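Local coordinates for protein quinoline 2-oxidoreductase medium subunit (Pseudomonas putida, PDB 1T3Q) that binds FAD as the medium, flavin-carrying subunit of quinoline 2-oxidoreductase, a molybdenum hydroxylase, and probably takes part in its electron transfer, at residues C[2-7]-C[41-46]; C[131-136]-C[167-172]; C[193-198]-C[273-278]. One frame throughout, in Å; residues are numbered along the deposited sequence.

Contact 1 of 3, residues C[2-7]-C[41-46]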
ATOM      1  N   LYS C   2      -8.467  -0.593  27.027  1.00 23.88           N
ATOM      2  CA  LYS C   2      -8.863   0.778  26.728  1.00 22.20           C
ATOM      3  C   LYS C   2      -9.822   1.186  27.852  1.00 21.41           C
ATOM      4  O   LYS C   2     -10.609   0.363  28.331  1.00 21.76           O
ATOM      5  CB  LYS C   2      -9.575   0.868  25.374  1.00 22.44           C
ATOM      6  CG  LYS C   2      -8.723   0.472  24.170  1.00 22.67           C
ATOM      7  CD  LYS C   2      -7.430   1.268  24.095  1.00 20.73           C
ATOM      8  CE  LYS C   2      -6.605   0.865  22.877  1.00 21.76           C
ATOM      9  NZ  LYS C   2      -5.332   1.638  22.771  1.00 21.09           N
ATOM     10  N   PHE C   3      -9.746   2.441  28.283  1.00 18.24           N
ATOM     11  CA  PHE C   3     -10.608   2.926  29.359  1.00 18.04           C
ATOM     12  C   PHE C   3     -12.082   2.765  29.011  1.00 16.68           C
ATOM     13  O   PHE C   3     -12.453   2.740  27.839  1.00 16.03           O
ATOM     14  CB  PHE C   3     -10.396   4.424  29.610  1.00 16.44           C
ATOM     15  CG  PHE C   3      -8.964   4.835  29.771  1.00 18.07           C
ATOM     16  CD1 PHE C   3      -8.571   6.127  29.422  1.00 18.66           C
ATOM     17  CD2 PHE C   3      -8.012   3.957  30.276  1.00 17.05           C
ATOM     18  CE1 PHE C   3      -7.254   6.535  29.571  1.00 19.30           C
ATOM     19  CE2 PHE C   3      -6.686   4.360  30.431  1.00 18.34           C
ATOM     20  CZ  PHE C   3      -6.309   5.647  30.078  1.00 19.47           C
ATOM     21  N   PRO C   4     -12.938   2.626  30.033  1.00 18.28           N
ATOM     22  CA  PRO C   4     -14.367   2.500  29.745  1.00 19.51           C
ATOM     23  C   PRO C   4     -14.786   3.947  29.463  1.00 21.05           C
ATOM     24  O   PRO C   4     -14.011   4.869  29.732  1.00 20.17           O
ATOM     25  CB  PRO C   4     -14.937   1.946  31.052  1.00 20.16           C
ATOM     26  CG  PRO C   4     -14.024   2.504  32.084  1.00 21.48           C
ATOM     27  CD  PRO C   4     -12.658   2.362  31.456  1.00 18.43           C
ATOM     28  N   ALA C   5     -15.979   4.160  28.924  1.00 21.53           N
ATOM     29  CA  ALA C   5     -16.425   5.514  28.599  1.00 21.86           C
ATOM     30  C   ALA C   5     -16.796   6.379  29.806  1.00 21.20           C
ATOM     31  O   ALA C   5     -17.215   5.871  30.841  1.00 21.60           O
ATOM     32  CB  ALA C   5     -17.598   5.448  27.630  1.00 22.03           C
ATOM     33  N   PHE C   6     -16.624   7.692  29.660  1.00 21.08           N
ATOM     34  CA  PHE C   6     -16.961   8.650  30.714  1.00 19.60           C
ATOM     35  C   PHE C   6     -16.911  10.081  30.185  1.00 20.65           C
ATOM     36  O   PHE C   6     -16.271  10.352  29.168  1.00 20.92           O
ATOM     37  CB  PHE C   6     -16.009   8.499  31.913  1.00 18.18           C
ATOM     38  CG  PHE C   6     -14.546   8.560  31.551  1.00 18.73           C
ATOM     39  CD1 PHE C   6     -13.934   9.775  31.250  1.00 18.20           C
ATOM     40  CD2 PHE C   6     -13.787   7.393  31.481  1.00 18.43           C
ATOM     41  CE1 PHE C   6     -12.585   9.824  30.883  1.00 18.40           C
ATOM     42  CE2 PHE C   6     -12.443   7.431  31.117  1.00 19.00           C
ATOM     43  CZ  PHE C   6     -11.840   8.651  30.816  1.00 18.03           C
ATOM     44  N   SER C   7     -17.607  10.994  30.857  1.00 20.75           N
ATOM     45  CA  SER C   7     -17.591  12.393  30.445  1.00 20.57           C
ATOM     46  C   SER C   7     -16.448  13.066  31.197  1.00 19.65           C
ATOM     47  O   SER C   7     -15.836  12.459  32.076  1.00 20.27           O
ATOM     48  CB  SER C   7     -18.926  13.074  30.770  1.00 19.13           C
ATOM     49  OG  SER C   7     -19.187  13.022  32.156  1.00 22.53           O
ATOM     50  N   ALA C  41      -7.600   1.415  32.723  1.00 20.99           N
ATOM     51  CA  ALA C  41      -7.083   0.564  31.657  1.00 22.86           C
ATOM     52  C   ALA C  41      -7.446  -0.897  31.925  1.00 22.42           C
ATOM     53  O   ALA C  41      -7.684  -1.667  30.995  1.00 22.67           O
ATOM     54  CB  ALA C  41      -5.563   0.722  31.544  1.00 21.72           C
ATOM     55  N   PHE C  42      -7.489  -1.267  33.202  1.00 22.35           N
ATOM     56  CA  PHE C  42      -7.842  -2.627  33.603  1.00 23.47           C
ATOM     57  C   PHE C  42      -9.339  -2.722  33.853  1.00 23.53           C
ATOM     58  O   PHE C  42      -9.847  -3.771  34.251  1.00 23.52           O
ATOM     59  CB  PHE C  42      -7.097  -3.008  34.881  1.00 26.27           C
ATOM     60  CG  PHE C  42      -5.634  -3.269  34.673  1.00 31.18           C
ATOM     61  CD1 PHE C  42      -4.704  -2.869  35.625  1.00 34.13           C
ATOM     62  CD2 PHE C  42      -5.185  -3.932  33.537  1.00 32.62           C
ATOM     63  CE1 PHE C  42      -3.347  -3.128  35.446  1.00 36.54           C
ATOM     64  CE2 PHE C  42      -3.831  -4.195  33.349  1.00 32.99           C
ATOM     65  CZ  PHE C  42      -2.911  -3.793  34.303  1.00 34.79           C
ATOM     66  N   ARG C  43     -10.034  -1.612  33.632  1.00 21.62           N
ATOM     67  CA  ARG C  43     -11.470  -1.541  33.837  1.00 22.59           C
ATOM     68  C   ARG C  43     -11.856  -2.038  35.221  1.00 24.41           C
ATOM     69  O   ARG C  43     -12.784  -2.833  35.378  1.00 25.61           O
ATOM     70  CB  ARG C  43     -12.199  -2.332  32.746  1.00 22.88           C
ATOM     71  CG  ARG C  43     -11.889  -1.797  31.357  1.00 23.53           C
ATOM     72  CD  ARG C  43     -12.959  -2.120  30.332  1.00 22.06           C
ATOM     73  NE  ARG C  43     -12.694  -1.400  29.088  1.00 21.63           N
ATOM     74  CZ  ARG C  43     -13.577  -1.223  28.114  1.00 21.62           C
ATOM     75  NH1 ARG C  43     -14.808  -1.713  28.222  1.00 21.95           N
ATOM     76  NH2 ARG C  43     -13.233  -0.539  27.030  1.00 19.91           N
ATOM     77  N   LEU C  44     -11.125  -1.557  36.224  1.00 24.70           N
ATOM     78  CA  LEU C  44     -11.367  -1.913  37.618  1.00 25.46           C
ATOM     79  C   LEU C  44     -12.304  -0.896  38.266  1.00 25.41           C
ATOM     80  O   LEU C  44     -12.791  -1.109  39.375  1.00 27.24           O
ATOM     81  CB  LEU C  44     -10.047  -1.979  38.387  1.00 24.17           C
ATOM     82  CG  LEU C  44      -9.096  -3.091  37.934  1.00 27.03           C
ATOM     83  CD1 LEU C  44      -7.789  -3.004  38.702  1.00 25.44           C
ATOM     84  CD2 LEU C  44      -9.761  -4.447  38.153  1.00 27.89           C
ATOM     85  N   VAL C  45     -12.538   0.215  37.574  1.00 25.28           N
ATOM     86  CA  VAL C  45     -13.446   1.254  38.052  1.00 24.38           C
ATOM     87  C   VAL C  45     -14.220   1.756  36.847  1.00 25.59           C
ATOM     88  O   VAL C  45     -13.704   1.757  35.726  1.00 24.71           O
ATOM     89  CB  VAL C  45     -12.701   2.451  38.715  1.00 25.07           C
ATOM     90  CG1 VAL C  45     -11.928   1.972  39.939  1.00 25.48           C
ATOM     91  CG2 VAL C  45     -11.768   3.114  37.718  1.00 25.58           C
ATOM     92  N   TYR C  46     -15.462   2.174  37.072  1.00 24.66           N
ATOM     93  CA  TYR C  46     -16.298   2.653  35.986  1.00 24.55           C
ATOM     94  C   TYR C  46     -16.948   3.988  36.314  1.00 24.88           C
ATOM     95  O   TYR C  46     -18.146   4.059  36.580  1.00 25.13           O
ATOM     96  CB  TYR C  46     -17.385   1.626  35.663  1.00 26.13           C
ATOM     97  CG  TYR C  46     -16.854   0.276  35.243  1.00 26.58           C
ATOM     98  CD1 TYR C  46     -16.411  -0.648  36.185  1.00 27.09           C
ATOM     99  CD2 TYR C  46     -16.790  -0.076  33.894  1.00 27.72           C
ATOM    100  CE1 TYR C  46     -15.917  -1.899  35.797  1.00 27.77           C
ATOM    101  CE2 TYR C  46     -16.298  -1.319  33.493  1.00 28.56           C
ATOM    102  CZ  TYR C  46     -15.865  -2.224  34.449  1.00 29.40           C
ATOM    103  OH  TYR C  46     -15.392  -3.457  34.053  1.00 31.35           O
TER
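A Schellman motif closing helix 36-41 of the FAD-binding domain sets R43 against the N-terminal segment, where its guanidinium grips the carbonyl of K2. With positive phi, R43 leaves the helix, and its side chain, extended from CG to NE, runs over to the other segment. It binds side-on: NE lies 2.8 Å from K2 O, almost in line with the carbonyl bond, while NH2 reaches the same oxygen at 3.1 Å from above the carbonyl plane. Both bonds stay close to the guanidinium plane and help to hold its rotation, together with the salt bridge from NH1 to D129 of the large subunit; P4 CA sits over one face, 4.1 Å above the plane. Another polar end reaches a neighbouring subunit: K2 NZ pairs with D33 and E49 of the small subunit. The two segments therefore meet where all three kinds of subunit come together. On the helix side F3 turns its ring edge to the backbone of A41, CD2 standing 3.6 Å from A41 N. Farther along, the P4 ring and the Y46 side chain cross at about a right angle, with P4 CB 3.9 Å from Y46 CD2.

Contact 2 of 3, residues C[131-136]-C[167-172]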
ATOM      1  N   LEU C 131       5.293  12.069  59.702  1.00 22.20           N
ATOM      2  CA  LEU C 131       5.671  13.445  60.003  1.00 23.79           C
ATOM      3  C   LEU C 131       4.571  14.183  60.752  1.00 23.89           C
ATOM      4  O   LEU C 131       4.693  15.375  61.033  1.00 24.27           O
ATOM      5  CB  LEU C 131       6.009  14.189  58.710  1.00 22.80           C
ATOM      6  CG  LEU C 131       7.257  13.668  58.000  1.00 24.12           C
ATOM      7  CD1 LEU C 131       7.466  14.434  56.710  1.00 23.86           C
ATOM      8  CD2 LEU C 131       8.464  13.810  58.921  1.00 24.96           C
ATOM      9  N   GLY C 132       3.498  13.470  61.073  1.00 23.90           N
ATOM     10  CA  GLY C 132       2.392  14.076  61.795  1.00 24.49           C
ATOM     11  C   GLY C 132       1.724  15.214  61.051  1.00 24.28           C
ATOM     12  O   GLY C 132       1.404  16.247  61.637  1.00 25.58           O
ATOM     13  N   ALA C 133       1.497  15.032  59.756  1.00 24.15           N
ATOM     14  CA  ALA C 133       0.860  16.071  58.965  1.00 24.02           C
ATOM     15  C   ALA C 133      -0.651  16.079  59.180  1.00 24.15           C
ATOM     16  O   ALA C 133      -1.220  15.142  59.741  1.00 23.61           O
ATOM     17  CB  ALA C 133       1.178  15.875  57.488  1.00 24.01           C
ATOM     18  N   THR C 134      -1.289  17.154  58.733  1.00 22.79           N
ATOM     19  CA  THR C 134      -2.732  17.296  58.843  1.00 23.38           C
ATOM     20  C   THR C 134      -3.323  17.492  57.450  1.00 22.33           C
ATOM     21  O   THR C 134      -2.798  18.268  56.658  1.00 23.52           O
ATOM     22  CB  THR C 134      -3.113  18.522  59.703  1.00 23.12           C
ATOM     23  OG1 THR C 134      -2.582  18.367  61.027  1.00 23.67           O
ATOM     24  CG2 THR C 134      -4.630  18.672  59.779  1.00 24.23           C
ATOM     25  N   MET C 135      -4.405  16.782  57.149  1.00 21.87           N
ATOM     26  CA  MET C 135      -5.063  16.926  55.858  1.00 23.94           C
ATOM     27  C   MET C 135      -6.276  17.826  56.006  1.00 24.38           C
ATOM     28  O   MET C 135      -7.016  17.725  56.988  1.00 24.09           O
ATOM     29  CB  MET C 135      -5.546  15.576  55.313  1.00 24.81           C
ATOM     30  CG  MET C 135      -4.524  14.823  54.497  1.00 28.12           C
ATOM     31  SD  MET C 135      -3.216  14.242  55.535  1.00 29.51           S
ATOM     32  CE  MET C 135      -2.544  12.913  54.517  1.00 28.50           C
ATOM     33  N   TYR C 136      -6.473  18.704  55.030  1.00 23.33           N
ATOM     34  CA  TYR C 136      -7.627  19.588  55.037  1.00 23.89           C
ATOM     35  C   TYR C 136      -8.501  19.148  53.878  1.00 24.28           C
ATOM     36  O   TYR C 136      -8.084  19.175  52.720  1.00 25.56           O
ATOM     37  CB  TYR C 136      -7.188  21.045  54.918  1.00 23.98           C
ATOM     38  CG  TYR C 136      -6.493  21.504  56.179  1.00 27.33           C
ATOM     39  CD1 TYR C 136      -5.166  21.158  56.434  1.00 27.96           C
ATOM     40  CD2 TYR C 136      -7.191  22.204  57.165  1.00 28.15           C
ATOM     41  CE1 TYR C 136      -4.550  21.490  57.642  1.00 28.44           C
ATOM     42  CE2 TYR C 136      -6.584  22.539  58.379  1.00 29.13           C
ATOM     43  CZ  TYR C 136      -5.265  22.176  58.609  1.00 29.52           C
ATOM     44  OH  TYR C 136      -4.666  22.488  59.810  1.00 31.32           O
ATOM     45  N   VAL C 167      -7.758  19.143  49.891  1.00 21.51           N
ATOM     46  CA  VAL C 167      -7.304  20.430  49.386  1.00 21.52           C
ATOM     47  C   VAL C 167      -5.820  20.693  49.573  1.00 22.12           C
ATOM     48  O   VAL C 167      -5.145  21.175  48.666  1.00 20.65           O
ATOM     49  CB  VAL C 167      -8.096  21.574  50.043  1.00 23.11           C
ATOM     50  CG1 VAL C 167      -7.517  22.921  49.629  1.00 25.65           C
ATOM     51  CG2 VAL C 167      -9.555  21.471  49.636  1.00 25.57           C
ATOM     52  N   ARG C 168      -5.313  20.395  50.758  1.00 22.88           N
ATOM     53  CA  ARG C 168      -3.904  20.617  51.029  1.00 25.54           C
ATOM     54  C   ARG C 168      -3.459  19.795  52.217  1.00 24.43           C
ATOM     55  O   ARG C 168      -4.274  19.239  52.951  1.00 24.79           O
ATOM     56  CB  ARG C 168      -3.634  22.100  51.311  1.00 27.71           C
ATOM     57  CG  ARG C 168      -4.352  22.636  52.539  1.00 28.16           C
ATOM     58  CD  ARG C 168      -3.859  24.025  52.928  1.00 30.90           C
ATOM     59  NE  ARG C 168      -4.501  24.480  54.159  1.00 30.30           N
ATOM     60  CZ  ARG C 168      -5.778  24.839  54.243  1.00 29.53           C
ATOM     61  NH1 ARG C 168      -6.281  25.230  55.404  1.00 31.13           N
ATOM     62  NH2 ARG C 168      -6.548  24.827  53.164  1.00 28.67           N
ATOM     63  N   VAL C 169      -2.148  19.712  52.381  1.00 23.14           N
ATOM     64  CA  VAL C 169      -1.555  18.980  53.475  1.00 24.51           C
ATOM     65  C   VAL C 169      -0.650  19.961  54.192  1.00 24.26           C
ATOM     66  O   VAL C 169       0.110  20.693  53.558  1.00 24.32           O
ATOM     67  CB  VAL C 169      -0.703  17.801  52.975  1.00 24.01           C
ATOM     68  CG1 VAL C 169      -0.070  17.089  54.159  1.00 23.90           C
ATOM     69  CG2 VAL C 169      -1.563  16.844  52.167  1.00 24.19           C
ATOM     70  N   GLU C 170      -0.753  19.993  55.511  1.00 24.59           N
ATOM     71  CA  GLU C 170       0.084  20.883  56.291  1.00 25.43           C
ATOM     72  C   GLU C 170       1.042  20.025  57.096  1.00 23.97           C
ATOM     73  O   GLU C 170       0.629  19.198  57.905  1.00 23.56           O
ATOM     74  CB  GLU C 170      -0.783  21.778  57.186  1.00 25.07           C
ATOM     75  CG  GLU C 170      -1.573  22.814  56.376  1.00 25.85           C
ATOM     76  CD  GLU C 170      -2.299  23.848  57.226  1.00 28.71           C
ATOM     77  OE1 GLU C 170      -2.998  24.699  56.637  1.00 29.53           O
ATOM     78  OE2 GLU C 170      -2.176  23.817  58.469  1.00 30.14           O
ATOM     79  N   ILE C 171       2.331  20.210  56.836  1.00 25.56           N
ATOM     80  CA  ILE C 171       3.374  19.447  57.506  1.00 25.51           C
ATOM     81  C   ILE C 171       4.133  20.299  58.508  1.00 26.34           C
ATOM     82  O   ILE C 171       4.723  21.316  58.145  1.00 25.18           O
ATOM     83  CB  ILE C 171       4.403  18.901  56.496  1.00 25.63           C
ATOM     84  CG1 ILE C 171       3.687  18.181  55.354  1.00 26.21           C
ATOM     85  CG2 ILE C 171       5.367  17.952  57.197  1.00 24.14           C
ATOM     86  CD1 ILE C 171       4.618  17.718  54.255  1.00 26.04           C
ATOM     87  N   PRO C 172       4.125  19.896  59.788  1.00 27.23           N
ATOM     88  CA  PRO C 172       4.845  20.664  60.805  1.00 28.04           C
ATOM     89  C   PRO C 172       6.337  20.558  60.519  1.00 28.60           C
ATOM     90  O   PRO C 172       6.844  19.462  60.280  1.00 28.56           O
ATOM     91  CB  PRO C 172       4.476  19.951  62.105  1.00 28.71           C
ATOM     92  CG  PRO C 172       3.145  19.340  61.803  1.00 29.59           C
ATOM     93  CD  PRO C 172       3.343  18.814  60.406  1.00 28.00           C
TER
HETATM   94  O   HOH W   1       6.749  16.972  61.265  1.00 29.39           O
HETATM   95  O   HOH W   2      -1.965  22.109  60.533  1.00 33.28           O
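V167 N donates to Y136 O at 2.8 Å, the shortest of the four backbone hydrogen bonds that join the two segments. The pairing is regular: T134 with E170 and Y136 with R168 are hydrogen-bonded pairs. On the face that carries these four residues, the R168 guanidinium lies flat on one face of the Y136 ring, planes 12° apart and CZ 4.3 Å from the ring centroid, a cation-pi contact offset so that NH1 sits over the rim near CD2. R168 reaches this place because its CG is wedged between backbone N and carbonyl carbon (chi1 62°), with the chain extended from there to NE. Within its own strand, R168 NE forms an almost straight (175°) salt bridge of 2.9 Å to E170 OE1. NE meets the carboxylate on its anti side, tilted from the carboxylate plane but in the guanidinium plane, so this bond occupies the group's edge while a face lies on Y136. The carboxylate is tilted beside the ring; the extended E170 crosses the tyrosine at about a right angle, CG 3.5 Å from Y136 CE1, and a water joins E170 OE2 to Y136 OH. M135 and V169, the non-hydrogen-bonded pair, point to the other face, where both pack on L115 of helix 111-117. Strands 134-139 and 165-172 are thus antiparallel neighbours inside the five-stranded antiparallel sheet of the FAD-binding domain, which belongs to the PCMH-type family.

Contact 3 of 3, residues C[193-198]-C[273-278]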
ATOM      1  N   VAL C 193       9.553  -2.981  51.664  1.00 30.36           N
ATOM      2  CA  VAL C 193       9.562  -2.389  52.999  1.00 27.97           C
ATOM      3  C   VAL C 193      10.266  -1.035  52.985  1.00 27.76           C
ATOM      4  O   VAL C 193      11.253  -0.841  52.272  1.00 26.91           O
ATOM      5  CB  VAL C 193      10.300  -3.291  54.028  1.00 29.53           C
ATOM      6  CG1 VAL C 193       9.612  -4.644  54.139  1.00 29.62           C
ATOM      7  CG2 VAL C 193      11.762  -3.473  53.615  1.00 28.49           C
ATOM      8  N   MET C 194       9.744  -0.090  53.759  1.00 25.77           N
ATOM      9  CA  MET C 194      10.363   1.223  53.863  1.00 24.25           C
ATOM     10  C   MET C 194      10.421   1.591  55.337  1.00 23.29           C
ATOM     11  O   MET C 194       9.657   1.062  56.143  1.00 22.31           O
ATOM     12  CB  MET C 194       9.587   2.278  53.069  1.00 24.56           C
ATOM     13  CG  MET C 194       8.126   2.462  53.455  1.00 23.86           C
ATOM     14  SD  MET C 194       7.387   3.795  52.481  1.00 25.91           S
ATOM     15  CE  MET C 194       7.062   2.972  50.948  1.00 24.47           C
ATOM     16  N   ALA C 195      11.350   2.469  55.695  1.00 22.32           N
ATOM     17  CA  ALA C 195      11.496   2.879  57.081  1.00 23.96           C
ATOM     18  C   ALA C 195      12.034   4.298  57.176  1.00 24.05           C
ATOM     19  O   ALA C 195      12.778   4.762  56.308  1.00 22.41           O
ATOM     20  CB  ALA C 195      12.422   1.916  57.822  1.00 23.88           C
ATOM     21  N   ALA C 196      11.639   4.983  58.239  1.00 23.46           N
ATOM     22  CA  ALA C 196      12.073   6.347  58.477  1.00 23.82           C
ATOM     23  C   ALA C 196      12.518   6.427  59.924  1.00 23.41           C
ATOM     24  O   ALA C 196      11.965   5.752  60.795  1.00 23.13           O
ATOM     25  CB  ALA C 196      10.927   7.321  58.219  1.00 23.63           C
ATOM     26  N   ALA C 197      13.533   7.239  60.176  1.00 24.05           N
ATOM     27  CA  ALA C 197      14.041   7.397  61.527  1.00 23.30           C
ATOM     28  C   ALA C 197      14.265   8.873  61.797  1.00 25.24           C
ATOM     29  O   ALA C 197      15.041   9.528  61.097  1.00 24.15           O
ATOM     30  CB  ALA C 197      15.346   6.627  61.693  1.00 24.25           C
ATOM     31  N   GLY C 198      13.554   9.390  62.795  1.00 24.24           N
ATOM     32  CA  GLY C 198      13.690  10.784  63.174  1.00 24.73           C
ATOM     33  C   GLY C 198      14.358  10.807  64.535  1.00 25.15           C
ATOM     34  O   GLY C 198      13.827  10.252  65.500  1.00 25.01           O
ATOM     35  N   GLN C 273      17.479  -0.933  60.736  1.00 25.85           N
ATOM     36  CA  GLN C 273      18.774  -0.781  61.378  1.00 26.22           C
ATOM     37  C   GLN C 273      19.619   0.206  60.583  1.00 25.97           C
ATOM     38  O   GLN C 273      20.279   1.080  61.148  1.00 26.38           O
ATOM     39  CB  GLN C 273      19.478  -2.137  61.450  1.00 26.13           C
ATOM     40  CG  GLN C 273      20.939  -2.057  61.829  1.00 29.80           C
ATOM     41  CD  GLN C 273      21.571  -3.424  62.012  1.00 31.89           C
ATOM     42  OE1 GLN C 273      22.791  -3.546  62.077  1.00 34.88           O
ATOM     43  NE2 GLN C 273      20.740  -4.457  62.105  1.00 32.25           N
ATOM     44  N   ARG C 274      19.580   0.070  59.263  1.00 25.94           N
ATOM     45  CA  ARG C 274      20.342   0.937  58.378  1.00 25.77           C
ATOM     46  C   ARG C 274      19.938   2.406  58.492  1.00 24.91           C
ATOM     47  O   ARG C 274      20.795   3.285  58.594  1.00 23.34           O
ATOM     48  CB  ARG C 274      20.174   0.481  56.927  1.00 28.91           C
ATOM     49  CG  ARG C 274      20.983   1.297  55.934  1.00 33.47           C
ATOM     50  CD  ARG C 274      20.480   1.091  54.515  1.00 36.37           C
ATOM     51  NE  ARG C 274      20.584  -0.295  54.073  1.00 37.43           N
ATOM     52  CZ  ARG C 274      20.064  -0.753  52.937  1.00 38.50           C
ATOM     53  NH1 ARG C 274      20.210  -2.030  52.606  1.00 38.93           N
ATOM     54  NH2 ARG C 274      19.391   0.062  52.136  1.00 36.84           N
ATOM     55  N   VAL C 275      18.635   2.670  58.471  1.00 23.41           N
ATOM     56  CA  VAL C 275      18.139   4.039  58.554  1.00 23.68           C
ATOM     57  C   VAL C 275      18.394   4.680  59.924  1.00 21.87           C
ATOM     58  O   VAL C 275      18.662   5.882  60.016  1.00 22.57           O
ATOM     59  CB  VAL C 275      16.623   4.109  58.189  1.00 25.52           C
ATOM     60  CG1 VAL C 275      15.775   3.455  59.273  1.00 26.76           C
ATOM     61  CG2 VAL C 275      16.209   5.556  57.970  1.00 27.52           C
ATOM     62  N   ILE C 276      18.325   3.888  60.988  1.00 21.63           N
ATOM     63  CA  ILE C 276      18.584   4.421  62.321  1.00 21.07           C
ATOM     64  C   ILE C 276      20.031   4.911  62.388  1.00 23.03           C
ATOM     65  O   ILE C 276      20.296   6.027  62.835  1.00 23.59           O
ATOM     66  CB  ILE C 276      18.374   3.358  63.414  1.00 21.24           C
ATOM     67  CG1 ILE C 276      16.882   3.055  63.565  1.00 20.24           C
ATOM     68  CG2 ILE C 276      18.975   3.840  64.738  1.00 20.61           C
ATOM     69  CD1 ILE C 276      16.586   1.915  64.517  1.00 21.87           C
ATOM     70  N   LEU C 277      20.965   4.074  61.944  1.00 23.04           N
ATOM     71  CA  LEU C 277      22.373   4.451  61.956  1.00 24.56           C
ATOM     72  C   LEU C 277      22.596   5.689  61.093  1.00 25.17           C
ATOM     73  O   LEU C 277      23.366   6.581  61.452  1.00 27.06           O
ATOM     74  CB  LEU C 277      23.240   3.291  61.446  1.00 23.56           C
ATOM     75  CG  LEU C 277      23.389   2.117  62.417  1.00 23.39           C
ATOM     76  CD1 LEU C 277      23.978   0.901  61.714  1.00 23.41           C
ATOM     77  CD2 LEU C 277      24.275   2.551  63.578  1.00 23.16           C
ATOM     78  N   LYS C 278      21.908   5.746  59.959  1.00 25.49           N
ATOM     79  CA  LYS C 278      22.038   6.875  59.048  1.00 25.51           C
ATOM     80  C   LYS C 278      21.507   8.158  59.684  1.00 25.69           C
ATOM     81  O   LYS C 278      22.121   9.222  59.566  1.00 25.54           O
ATOM     82  CB  LYS C 278      21.284   6.581  57.744  1.00 25.38           C
ATOM     83  CG  LYS C 278      21.571   7.560  56.612  1.00 25.80           C
TER
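V275 points its branched end from helix 261-284 at strand 193-202, and the methyls of A195 and A197 point back at it from the strand. These alanines, two residues apart, lie on one face of the strand, while A196 between them is directed away from the helix. CG1 of V275 comes between the two methyls, 4.0 Å from A195 CB and equally 4.0 Å from A197 CB. CG2, anti to the backbone nitrogen, lies over the strand backbone, 3.9 Å from A195 O, and also meets the A197 methyl. A197 makes the wider contact, its CB resting on the helix backbone 3.8 Å from V275 O and 4.0 Å from I276 CA. Small methyls on the strand go with a close approach of the two axes, 7.4 Å at an angle of 27°, and no hydrogen bond crosses the contact. Replacing V275 with an alanine would probably open a gap above A195 and A197, since both methyls that meet the strand would be gone. L277, directed away from the strand, touches A240 of helix 237-248. The result is a long helix packed along a strand on one face of an antiparallel sheet, a layered alpha/beta packing found here in the CO dehydrogenase flavoprotein C-terminal domain.

How the contacts relate
Taken in chain order, the three contacts follow one another in series, each closing before the next opens. Contacts 1 and 2 both belong to the FAD-binding region, yet their centres are 31 Å apart: the first lies at its outer border with the small and large subunits, the second in its five-stranded sheet. Contact 3 belongs to the C-terminal domain, with a separate four-stranded sheet and the long helix 261-284. Contacts 1 and 3 lie on opposite sides of the chain's centre, 39 Å between centres, whereas contacts 2 and 3 approach to about 7 Å at their nearest atoms without touching. The three contacts thus sample a subunit border, the flavin-domain sheet and the helix-on-sheet layer of the C-terminal domain.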